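Local coordinates for protein aryl acylamidase (bacterium CSBL00001, PDB 4YJ6) that probably hydrolyses the amide bond of aryl acylamides, as an aryl acylamidase of the amidase signature family, at residues Q130-V135 / G140-T145; L82-F87 / G161-G166; G166-V171 / R189-W194. All blocks are in the same frame, centred on the assembly; numbering follows the deposited sequence.

All three contacts are buried in the interior of the single chain; none is a surface contact. Contact 1 joins the end of strand 126-131 and the loop after it to a second loop, through side-chain amides and backbone carbonyls. Contact 2 is also polar but is built on a lysine and two serine hydroxyls beside a bound phosphate, at the presumed active site. Contact 3 is apolar and packs helix 165-172 against helix 190-195. Contacts 1 and 2 share a sheet, because strands 126-131 and 80-84 are neighbours in it. They also touch directly, through T142 and G161. Contacts 2 and 3 share G166 and use the same helix.

Contact 1: residues Q130-V135 / G140-T145; sequences QTNSPV and GTTDNT
N144 reaches across to N132 and S133 with its amide nitrogen. The N132 and N144 side chains come from opposite directions, and their amide planes stand 82° apart. ND2 of N144 lies 3.0 Å from OD1 of N132 and 2.8 Å from the backbone O of S133. Both acceptors lie close to the plane of the N144 amide, one for each N-H. Both bonds are bent, and ND2 is tilted out of the carbonyl plane of each acceptor. CG of N144 sits between its backbone N and carbonyl carbon (chi1 50°), which turns the amide back toward N132. OD1 of N144 accepts from the backbone N of F146, F147 and G148. An alanine here takes away the amide: the buried S133 O and N132 OD1 would probably be left without this donor and those three N-H groups without their acceptor.

The segment 130-135 leaves the middle strand of a three-stranded sheet, and 140-145 is the loop that follows it. T142 ties this loop to the serine-glycine region of the amidase signature, since its OG1 bonds to G161 O. Its methyl CG2 lies over the face of the N132 amide, 3.5 Å from ND2. That nitrogen is bonded to G148 O and T150 OG1.

P134 crosses T142 at about a right angle. Its CG meets T141 O at 3.2 Å, and its CA makes a CH...O contact of 3.3 Å with D143 O. One water accepts from V135 N and donates to D143 O. V135 CG2 rests on N144 CB at 3.9 Å.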
ATOM      1  N   GLN A 130       1.629   4.046  14.423  1.00 12.73           N
ATOM      2  CA  GLN A 130       0.699   3.834  13.294  1.00 11.63           C
ATOM      3  C   GLN A 130       0.681   5.034  12.379  1.00 15.58           C
ATOM      4  O   GLN A 130       0.912   6.163  12.826  1.00 14.93           O
ATOM      5  CB  GLN A 130      -0.726   3.648  13.799  1.00 13.96           C
ATOM      6  CG  GLN A 130      -0.894   2.472  14.760  1.00 13.00           C
ATOM      7  CD  GLN A 130      -2.304   2.400  15.307  1.00 15.57           C
ATOM      8  OE1 GLN A 130      -2.940   3.440  15.522  1.00 17.35           O
ATOM      9  NE2 GLN A 130      -2.791   1.189  15.576  1.00 14.55           N
ATOM     10  N   THR A 131       0.345   4.789  11.112  1.00 12.39           N
ATOM     11  CA  THR A 131       0.290   5.816  10.095  1.00 13.05           C
ATOM     12  C   THR A 131      -1.134   6.126   9.632  1.00 13.45           C
ATOM     13  O   THR A 131      -2.033   5.288   9.721  1.00 13.18           O
ATOM     14  CB  THR A 131       1.125   5.384   8.853  1.00 14.08           C
ATOM     15  OG1 THR A 131       0.679   4.089   8.430  1.00 12.01           O
ATOM     16  CG2 THR A 131       2.615   5.299   9.219  1.00 13.05           C
ATOM     17  N   ASN A 132      -1.321   7.338   9.093  1.00 13.08           N
ATOM     18  CA  ASN A 132      -2.646   7.867   8.740  1.00 12.89           C
ATOM     19  C   ASN A 132      -3.261   7.190   7.504  1.00 12.29           C
ATOM     20  O   ASN A 132      -2.532   6.829   6.570  1.00 13.17           O
ATOM     21  CB  ASN A 132      -2.484   9.359   8.421  1.00 13.69           C
ATOM     22  CG  ASN A 132      -3.783  10.147   8.556  1.00 13.53           C
ATOM     23  OD1 ASN A 132      -4.715   9.728   9.201  1.00 13.86           O
ATOM     24  ND2 ASN A 132      -3.823  11.321   7.921  1.00 14.17           N
ATOM     25  N   SER A 133      -4.591   7.069   7.521  1.00 13.24           N
ATOM     26  CA  SER A 133      -5.397   6.553   6.405  1.00 15.12           C
ATOM     27  C   SER A 133      -6.654   7.430   6.339  1.00 13.90           C
ATOM     28  O   SER A 133      -7.067   7.985   7.361  1.00 13.07           O
ATOM     29  CB  SER A 133      -5.791   5.068   6.693  1.00 13.98           C
ATOM     30  OG  SER A 133      -6.830   4.572   5.813  1.00 13.68           O
ATOM     31  N   PRO A 134      -7.273   7.550   5.148  1.00 13.74           N
ATOM     32  CA  PRO A 134      -8.617   8.116   5.035  1.00 13.54           C
ATOM     33  C   PRO A 134      -9.646   7.191   5.679  1.00 13.74           C
ATOM     34  O   PRO A 134      -9.400   5.986   5.895  1.00 13.62           O
ATOM     35  CB  PRO A 134      -8.857   8.144   3.517  1.00 12.81           C
ATOM     36  CG  PRO A 134      -8.100   6.922   3.028  1.00 12.86           C
ATOM     37  CD  PRO A 134      -6.808   6.979   3.865  1.00 13.12           C
ATOM     38  N   VAL A 135     -10.803   7.749   5.994  1.00 12.98           N
ATOM     39  CA  VAL A 135     -11.837   7.017   6.711  1.00 14.12           C
ATOM     40  C   VAL A 135     -12.226   5.756   5.951  1.00 13.43           C
ATOM     41  O   VAL A 135     -12.536   5.808   4.775  1.00 13.46           O
ATOM     42  CB  VAL A 135     -13.096   7.903   6.946  1.00 14.87           C
ATOM     43  CG1 VAL A 135     -14.278   7.056   7.426  1.00 14.73           C
ATOM     44  CG2 VAL A 135     -12.762   9.070   7.926  1.00 16.49           C
ATOM     45  N   GLY A 140      -8.328   7.064  -2.674  1.00 12.47           N
ATOM     46  CA  GLY A 140      -6.919   6.965  -3.010  1.00 12.68           C
ATOM     47  C   GLY A 140      -6.093   8.180  -2.578  1.00 14.25           C
ATOM     48  O   GLY A 140      -4.983   8.386  -3.075  1.00 14.05           O
ATOM     49  N   THR A 141      -6.642   8.967  -1.656  1.00 14.81           N
ATOM     50  CA  THR A 141      -5.911  10.054  -1.014  1.00 12.16           C
ATOM     51  C   THR A 141      -5.923   9.783   0.488  1.00 12.40           C
ATOM     52  O   THR A 141      -6.703   8.957   0.976  1.00 14.16           O
ATOM     53  CB  THR A 141      -6.593  11.396  -1.246  1.00 15.57           C
ATOM     54  OG1 THR A 141      -7.981  11.246  -0.925  1.00 15.35           O
ATOM     55  CG2 THR A 141      -6.426  11.815  -2.740  1.00 14.65           C
ATOM     56  N   THR A 142      -5.047  10.447   1.217  1.00 12.92           N
ATOM     57  CA  THR A 142      -5.070  10.342   2.672  1.00 12.09           C
ATOM     58  C   THR A 142      -5.404  11.662   3.353  1.00 13.87           C
ATOM     59  O   THR A 142      -4.597  12.582   3.365  1.00 15.24           O
ATOM     60  CB  THR A 142      -3.737   9.805   3.198  1.00 14.07           C
ATOM     61  OG1 THR A 142      -3.550   8.484   2.656  1.00 12.91           O
ATOM     62  CG2 THR A 142      -3.758   9.718   4.758  1.00 14.20           C
ATOM     63  N   ASP A 143      -6.594  11.689   3.940  1.00 13.34           N
ATOM     64  CA  ASP A 143      -7.110  12.862   4.645  1.00 14.21           C
ATOM     65  C   ASP A 143      -8.318  12.416   5.403  1.00 15.96           C
ATOM     66  O   ASP A 143      -8.976  11.445   5.033  1.00 16.06           O
ATOM     67  CB  ASP A 143      -7.525  13.926   3.611  1.00 15.04           C
ATOM     68  CG  ASP A 143      -7.702  15.320   4.234  1.00 18.45           C
ATOM     69  OD1 ASP A 143      -7.530  15.444   5.464  1.00 16.11           O
ATOM     70  OD2 ASP A 143      -8.018  16.279   3.478  1.00 16.76           O
ATOM     71  N   ASN A 144      -8.624  13.107   6.490  1.00 14.21           N
ATOM     72  CA  ASN A 144      -9.837  12.840   7.218  1.00 14.89           C
ATOM     73  C   ASN A 144     -10.021  14.032   8.149  1.00 18.74           C
ATOM     74  O   ASN A 144      -9.128  14.860   8.252  1.00 16.15           O
ATOM     75  CB  ASN A 144      -9.717  11.535   7.996  1.00 17.38           C
ATOM     76  CG  ASN A 144      -8.444  11.480   8.833  1.00 18.44           C
ATOM     77  OD1 ASN A 144      -8.228  12.330   9.676  1.00 18.87           O
ATOM     78  ND2 ASN A 144      -7.608  10.462   8.610  1.00 16.09           N
ATOM     79  N   THR A 145     -11.161  14.120   8.798  1.00 19.71           N
ATOM     80  CA  THR A 145     -11.442  15.298   9.619  1.00 23.23           C
ATOM     81  C   THR A 145     -10.947  15.209  11.048  1.00 27.29           C
ATOM     82  O   THR A 145     -11.214  16.114  11.830  1.00 28.44           O
ATOM     83  CB  THR A 145     -12.936  15.609   9.657  1.00 23.30           C
ATOM     84  OG1 THR A 145     -13.644  14.518  10.244  1.00 26.13           O
ATOM     85  CG2 THR A 145     -13.461  15.857   8.259  1.00 23.96           C
TER
HETATM   86  O   HOH W   1     -11.521  10.308   4.814  1.00 15.27           O

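Contact 2: residues L82-F87 / G161-G166; sequences LMKDLF and GGSSGG. With PO4 (phosphate ion), chain B.
K84 makes the hydrogen bonds that cross this contact, to S163 and S164. Its NZ donates to S163 OG at 2.7 Å and to S164 OG at 2.9 Å. T182 OG1 is a third partner of NZ. The lysine chain is fully extended, with CG anti to the backbone N (chi1 176°), and this carries NZ from strand 80-84 to the two hydroxyls. S164 OG also bonds to S187 O and T182 N. S164 occupies the N-cap position of helix 165-172, but its side chain makes no capping bond.

A cis peptide bond precedes S163, and S163 N bonds to S187 OG. K84, S163 with its cis peptide, and S187 are consistent with the Ser-cisSer-Lys catalytic triad of amidase signature enzymes, S187 being the probable nucleophile.

S163 OG donates to O4 of the phosphate at 2.6 Å. This ion, probably from the crystallisation liquor, is also bonded to S187 OG and to the backbone N of G184 and G185. The backbone N-H groups of G184 and G185 are consistent with part of the oxyanion hole.

Van der Waals contacts are few. L86 CD2 lies 3.8 Å from the same phosphate O4 and 3.9 Å from S163 OG. The methylenes of K84 run past S164, with CD 3.5 Å from its OG.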
ATOM      1  N   LEU A  82       6.445   1.287  11.043  1.00 10.45           N
ATOM      2  CA  LEU A  82       5.138   1.624  11.621  1.00 11.24           C
ATOM      3  C   LEU A  82       4.043   0.881  10.850  1.00 12.08           C
ATOM      4  O   LEU A  82       4.238   0.577   9.649  1.00 11.74           O
ATOM      5  CB  LEU A  82       4.868   3.135  11.545  1.00 11.48           C
ATOM      6  CG  LEU A  82       5.661   4.039  12.490  1.00 13.62           C
ATOM      7  CD1 LEU A  82       7.054   4.344  11.941  1.00 13.61           C
ATOM      8  CD2 LEU A  82       4.889   5.339  12.685  1.00 14.70           C
HETATM    9  N   MSE A  83       2.932   0.581  11.528  1.00 10.44           N
HETATM   10  CA  MSE A  83       1.817  -0.139  10.865  1.00 11.98           C
HETATM   11  C   MSE A  83       0.805   0.940  10.479  1.00 14.10           C
HETATM   12  O   MSE A  83       0.935   2.134  10.870  1.00 12.69           O
HETATM   13  CB  MSE A  83       1.179  -1.158  11.813  1.00 12.66           C
HETATM   14  CG  MSE A  83       0.472  -0.418  12.932  1.00 11.62           C
HETATM   15 SE   MSE A  83      -0.495  -1.641  14.026  1.00 31.20          SE
HETATM   16  CE  MSE A  83      -1.770  -2.377  12.749  1.00 14.54           C
ATOM     17  N   LYS A  84      -0.205   0.525   9.726  1.00 11.58           N
ATOM     18  CA  LYS A  84      -1.236   1.454   9.230  1.00 10.92           C
ATOM     19  C   LYS A  84      -2.493   1.440  10.103  1.00 12.97           C
ATOM     20  O   LYS A  84      -3.005   0.364  10.465  1.00 11.91           O
ATOM     21  CB  LYS A  84      -1.599   1.022   7.812  1.00 10.88           C
ATOM     22  CG  LYS A  84      -2.744   1.839   7.162  1.00 10.77           C
ATOM     23  CD  LYS A  84      -2.879   1.351   5.714  1.00 12.55           C
ATOM     24  CE  LYS A  84      -4.124   1.948   5.080  1.00 12.63           C
ATOM     25  NZ  LYS A  84      -4.260   1.485   3.683  1.00 11.86           N
ATOM     26  N   ASP A  85      -3.035   2.624  10.384  1.00 12.16           N
ATOM     27  CA  ASP A  85      -4.265   2.741  11.160  1.00 13.57           C
ATOM     28  C   ASP A  85      -5.531   2.551  10.281  1.00 14.81           C
ATOM     29  O   ASP A  85      -6.326   3.482  10.103  1.00 13.85           O
ATOM     30  CB  ASP A  85      -4.276   4.135  11.839  1.00 11.72           C
ATOM     31  CG  ASP A  85      -5.511   4.357  12.700  1.00 15.77           C
ATOM     32  OD1 ASP A  85      -6.161   3.354  13.081  1.00 13.44           O
ATOM     33  OD2 ASP A  85      -5.787   5.555  13.023  1.00 15.48           O
ATOM     34  N   LEU A  86      -5.734   1.343   9.755  1.00 11.63           N
ATOM     35  CA  LEU A  86      -6.948   1.027   9.012  1.00 12.21           C
ATOM     36  C   LEU A  86      -7.246  -0.442   9.307  1.00 12.80           C
ATOM     37  O   LEU A  86      -6.510  -1.323   8.860  1.00 12.69           O
ATOM     38  CB  LEU A  86      -6.761   1.263   7.493  1.00 11.94           C
ATOM     39  CG  LEU A  86      -7.988   0.841   6.673  1.00 10.09           C
ATOM     40  CD1 LEU A  86      -9.250   1.647   7.104  1.00 13.19           C
ATOM     41  CD2 LEU A  86      -7.708   1.051   5.174  1.00 13.30           C
ATOM     42  N   PHE A  87      -8.286  -0.672  10.121  1.00 12.48           N
ATOM     43  CA  PHE A  87      -8.543  -1.985  10.710  1.00 13.78           C
ATOM     44  C   PHE A  87      -7.293  -2.517  11.421  1.00 17.17           C
ATOM     45  O   PHE A  87      -7.033  -3.720  11.445  1.00 14.55           O
ATOM     46  CB  PHE A  87      -9.078  -2.955   9.665  1.00 13.65           C
ATOM     47  CG  PHE A  87     -10.420  -2.533   9.128  1.00 14.46           C
ATOM     48  CD1 PHE A  87     -11.582  -2.781   9.874  1.00 18.61           C
ATOM     49  CD2 PHE A  87     -10.520  -1.838   7.929  1.00 17.39           C
ATOM     50  CE1 PHE A  87     -12.819  -2.385   9.411  1.00 15.99           C
ATOM     51  CE2 PHE A  87     -11.772  -1.431   7.446  1.00 16.67           C
ATOM     52  CZ  PHE A  87     -12.911  -1.706   8.175  1.00 16.65           C
ATOM     53  N   GLY A 161      -1.182  10.653  -1.334  1.00 12.50           N
ATOM     54  CA  GLY A 161      -1.980   9.556  -1.873  1.00 14.94           C
ATOM     55  C   GLY A 161      -2.447   8.678  -0.727  1.00 13.10           C
ATOM     56  O   GLY A 161      -2.139   8.949   0.431  1.00 13.32           O
ATOM     57  N   GLY A 162      -3.171   7.610  -1.039  1.00 13.02           N
ATOM     58  CA  GLY A 162      -3.808   6.798  -0.008  1.00 13.25           C
ATOM     59  C   GLY A 162      -4.320   5.493  -0.627  1.00 13.44           C
ATOM     60  O   GLY A 162      -4.175   5.268  -1.835  1.00 12.20           O
ATOM     61  N   SER A 163      -4.905   4.619   0.192  1.00 12.35           N
ATOM     62  CA  SER A 163      -5.163   4.919   1.605  1.00 10.59           C
ATOM     63  C   SER A 163      -3.969   4.766   2.552  1.00 13.19           C
ATOM     64  O   SER A 163      -4.074   5.171   3.711  1.00 12.36           O
ATOM     65  CB  SER A 163      -6.342   4.059   2.095  1.00 12.20           C
ATOM     66  OG  SER A 163      -6.027   2.671   2.023  1.00 11.32           O
ATOM     67  N   SER A 164      -2.854   4.181   2.099  1.00 12.17           N
ATOM     68  CA  SER A 164      -1.672   4.051   2.968  1.00 10.43           C
ATOM     69  C   SER A 164      -0.749   5.262   2.836  1.00 11.71           C
ATOM     70  O   SER A 164       0.461   5.098   2.675  1.00 12.32           O
ATOM     71  CB  SER A 164      -0.824   2.831   2.599  1.00 12.67           C
ATOM     72  OG  SER A 164      -1.627   1.667   2.469  1.00 11.51           O
ATOM     73  N   GLY A 165      -1.288   6.465   2.965  1.00 12.44           N
ATOM     74  CA  GLY A 165      -0.499   7.660   2.694  1.00 12.48           C
ATOM     75  C   GLY A 165       0.565   7.915   3.747  1.00 12.83           C
ATOM     76  O   GLY A 165       1.688   8.268   3.422  1.00 12.73           O
ATOM     77  N   GLY A 166       0.223   7.727   5.015  1.00 11.52           N
ATOM     78  CA  GLY A 166       1.223   7.910   6.054  1.00 11.85           C
ATOM     79  C   GLY A 166       2.410   6.961   5.908  1.00 12.70           C
ATOM     80  O   GLY A 166       3.569   7.337   6.148  1.00 13.21           O
TER
HETATM   81  P   PO4 B 601      -8.253   0.506   0.004  1.00 13.33           P
HETATM   82  O1  PO4 B 601      -8.964   1.747  -0.571  1.00 14.22           O
HETATM   83  O2  PO4 B 601      -9.333  -0.546   0.078  1.00 13.92           O
HETATM   84  O3  PO4 B 601      -7.180   0.118  -0.954  1.00 12.00           O
HETATM   85  O4  PO4 B 601      -7.705   0.747   1.389  1.00 13.35           O

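Contact 3: residues G166-V171 / R189-W194; sequences GAAALV and RIPAAW
Helical backbone torsions on both sides set A168 and P191 against each other. A168 (phi -66°, psi -40°) lies within helix 165-172, which points its methyl at the facing helix. P191 lies in helix 190-195, where its ring holds phi at -74°. Neither residue has a long side chain to turn, so the backbones decide the contact.

The methyl of A168 meets the CB corner of the proline ring and the carbonyl that follows. A168 CB is 3.6 Å from P191 CB. A168 CB also lies 3.7 Å from the carbonyl O of P191. The two helices come near enough for the CA atoms of A168 and A192 to be 5.7 Å apart.

Helix 165-172 begins right after S163 and S164, and helix 190-195 lies just beyond S187. The contact therefore packs together the two helices that follow S163 and S187, the probable cis-serine and nucleophile of the amidase signature triad.

Other faces of the first helix meet the sheets. A167 and V171 touch A179 of strand 178-183, and A167 and L170 touch T131 of strand 126-131. In the second segment, R189 forms a salt bridge with D183.

Between the two segments the interaction is van der Waals contact alone. The small methyl and the compact ring permit the close approach, and the hold depends on fit, not on charge or hydrogen bonding.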
ATOM      1  N   GLY A 166       0.223   7.727   5.015  1.00 11.52           N
ATOM      2  CA  GLY A 166       1.223   7.910   6.054  1.00 11.85           C
ATOM      3  C   GLY A 166       2.410   6.961   5.908  1.00 12.70           C
ATOM      4  O   GLY A 166       3.569   7.337   6.148  1.00 13.21           O
ATOM      5  N   ALA A 167       2.121   5.709   5.539  1.00 10.36           N
ATOM      6  CA  ALA A 167       3.169   4.712   5.320  1.00 12.11           C
ATOM      7  C   ALA A 167       4.145   5.202   4.236  1.00 12.13           C
ATOM      8  O   ALA A 167       5.374   5.238   4.427  1.00 12.11           O
ATOM      9  CB  ALA A 167       2.529   3.370   4.878  1.00 10.04           C
ATOM     10  N   ALA A 168       3.598   5.584   3.087  1.00 10.03           N
ATOM     11  CA  ALA A 168       4.445   5.971   1.982  1.00 11.45           C
ATOM     12  C   ALA A 168       5.225   7.262   2.304  1.00 12.28           C
ATOM     13  O   ALA A 168       6.378   7.368   1.949  1.00 12.69           O
ATOM     14  CB  ALA A 168       3.621   6.168   0.696  1.00 10.65           C
ATOM     15  N   ALA A 169       4.579   8.225   2.952  1.00 13.44           N
ATOM     16  CA  ALA A 169       5.218   9.510   3.238  1.00 13.58           C
ATOM     17  C   ALA A 169       6.440   9.312   4.158  1.00 14.02           C
ATOM     18  O   ALA A 169       7.508   9.861   3.921  1.00 13.33           O
ATOM     19  CB  ALA A 169       4.197  10.495   3.878  1.00 15.23           C
ATOM     20  N   LEU A 170       6.304   8.483   5.186  1.00 12.92           N
ATOM     21  CA  LEU A 170       7.459   8.228   6.043  1.00 12.69           C
ATOM     22  C   LEU A 170       8.609   7.586   5.285  1.00 15.40           C
ATOM     23  O   LEU A 170       9.767   7.962   5.479  1.00 14.12           O
ATOM     24  CB  LEU A 170       7.082   7.340   7.247  1.00 11.29           C
ATOM     25  CG  LEU A 170       6.134   8.000   8.244  1.00 14.16           C
ATOM     26  CD1 LEU A 170       5.845   7.005   9.415  1.00 14.36           C
ATOM     27  CD2 LEU A 170       6.741   9.285   8.805  1.00 16.52           C
ATOM     28  N   VAL A 171       8.306   6.617   4.415  1.00 10.97           N
ATOM     29  CA  VAL A 171       9.347   5.947   3.660  1.00 12.39           C
ATOM     30  C   VAL A 171       9.975   6.909   2.639  1.00 13.38           C
ATOM     31  O   VAL A 171      11.188   6.910   2.478  1.00 12.63           O
ATOM     32  CB  VAL A 171       8.781   4.678   2.959  1.00 10.92           C
ATOM     33  CG1 VAL A 171       9.824   4.031   2.003  1.00 11.92           C
ATOM     34  CG2 VAL A 171       8.326   3.685   4.077  1.00 13.04           C
ATOM     35  N   ARG A 189      -0.006   0.549  -3.406  1.00  8.87           N
ATOM     36  CA  ARG A 189       0.631   0.956  -4.644  1.00 10.03           C
ATOM     37  C   ARG A 189       0.353   2.420  -4.995  1.00  9.77           C
ATOM     38  O   ARG A 189       1.217   3.102  -5.558  1.00 11.72           O
ATOM     39  CB  ARG A 189       0.112   0.039  -5.794  1.00  8.27           C
ATOM     40  CG  ARG A 189       0.529  -1.434  -5.557  1.00  9.24           C
ATOM     41  CD  ARG A 189      -0.257  -2.415  -6.444  1.00  7.87           C
ATOM     42  NE  ARG A 189      -1.614  -2.592  -5.926  1.00  9.64           N
ATOM     43  CZ  ARG A 189      -2.643  -2.991  -6.691  1.00 10.41           C
ATOM     44  NH1 ARG A 189      -2.486  -3.165  -8.013  1.00 10.46           N
ATOM     45  NH2 ARG A 189      -3.825  -3.181  -6.147  1.00 10.06           N
ATOM     46  N   ILE A 190      -0.860   2.875  -4.712  1.00 10.27           N
ATOM     47  CA  ILE A 190      -1.289   4.252  -5.039  1.00 10.03           C
ATOM     48  C   ILE A 190      -0.360   5.301  -4.398  1.00 11.80           C
ATOM     49  O   ILE A 190       0.237   6.114  -5.104  1.00 11.90           O
ATOM     50  CB  ILE A 190      -2.730   4.486  -4.573  1.00 12.07           C
ATOM     51  CG1 ILE A 190      -3.705   3.616  -5.383  1.00 11.43           C
ATOM     52  CG2 ILE A 190      -3.129   5.957  -4.725  1.00 13.07           C
ATOM     53  CD1 ILE A 190      -5.028   3.384  -4.640  1.00 12.53           C
ATOM     54  N   PRO A 191      -0.161   5.237  -3.069  1.00 10.49           N
ATOM     55  CA  PRO A 191       0.697   6.271  -2.487  1.00 10.03           C
ATOM     56  C   PRO A 191       2.155   6.045  -2.809  1.00 10.45           C
ATOM     57  O   PRO A 191       2.919   7.027  -2.811  1.00 12.48           O
ATOM     58  CB  PRO A 191       0.411   6.151  -0.974  1.00 12.23           C
ATOM     59  CG  PRO A 191       0.009   4.701  -0.804  1.00 12.78           C
ATOM     60  CD  PRO A 191      -0.796   4.397  -2.044  1.00 10.29           C
ATOM     61  N   ALA A 192       2.566   4.794  -3.058  1.00 10.30           N
ATOM     62  CA  ALA A 192       3.940   4.566  -3.505  1.00 10.13           C
ATOM     63  C   ALA A 192       4.195   5.343  -4.823  1.00 11.72           C
ATOM     64  O   ALA A 192       5.215   6.028  -4.970  1.00 11.50           O
ATOM     65  CB  ALA A 192       4.180   3.064  -3.727  1.00 11.57           C
ATOM     66  N   ALA A 193       3.256   5.212  -5.769  1.00 10.21           N
ATOM     67  CA  ALA A 193       3.374   5.865  -7.090  1.00 10.95           C
ATOM     68  C   ALA A 193       3.538   7.377  -6.911  1.00 12.08           C
ATOM     69  O   ALA A 193       4.366   8.009  -7.574  1.00 13.77           O
ATOM     70  CB  ALA A 193       2.122   5.570  -7.928  1.00 11.13           C
ATOM     71  N   TRP A 194       2.724   7.973  -6.045  1.00 10.97           N
ATOM     72  CA  TRP A 194       2.834   9.431  -5.863  1.00 13.63           C
ATOM     73  C   TRP A 194       4.028   9.893  -5.021  1.00 15.32           C
ATOM     74  O   TRP A 194       4.219  11.090  -4.888  1.00 13.30           O
ATOM     75  CB  TRP A 194       1.554   9.973  -5.222  1.00 14.70           C
ATOM     76  CG  TRP A 194       0.405  10.172  -6.186  1.00 11.96           C
ATOM     77  CD1 TRP A 194       0.388   9.879  -7.528  1.00 13.83           C
ATOM     78  CD2 TRP A 194      -0.887  10.712  -5.875  1.00 14.20           C
ATOM     79  NE1 TRP A 194      -0.842  10.208  -8.060  1.00 14.42           N
ATOM     80  CE2 TRP A 194      -1.635  10.729  -7.082  1.00 14.82           C
ATOM     81  CE3 TRP A 194      -1.476  11.213  -4.703  1.00 13.95           C
ATOM     82  CZ2 TRP A 194      -2.948  11.190  -7.142  1.00 15.04           C
ATOM     83  CZ3 TRP A 194      -2.793  11.678  -4.762  1.00 15.45           C
ATOM     84  CH2 TRP A 194      -3.513  11.650  -5.980  1.00 14.57           C
TER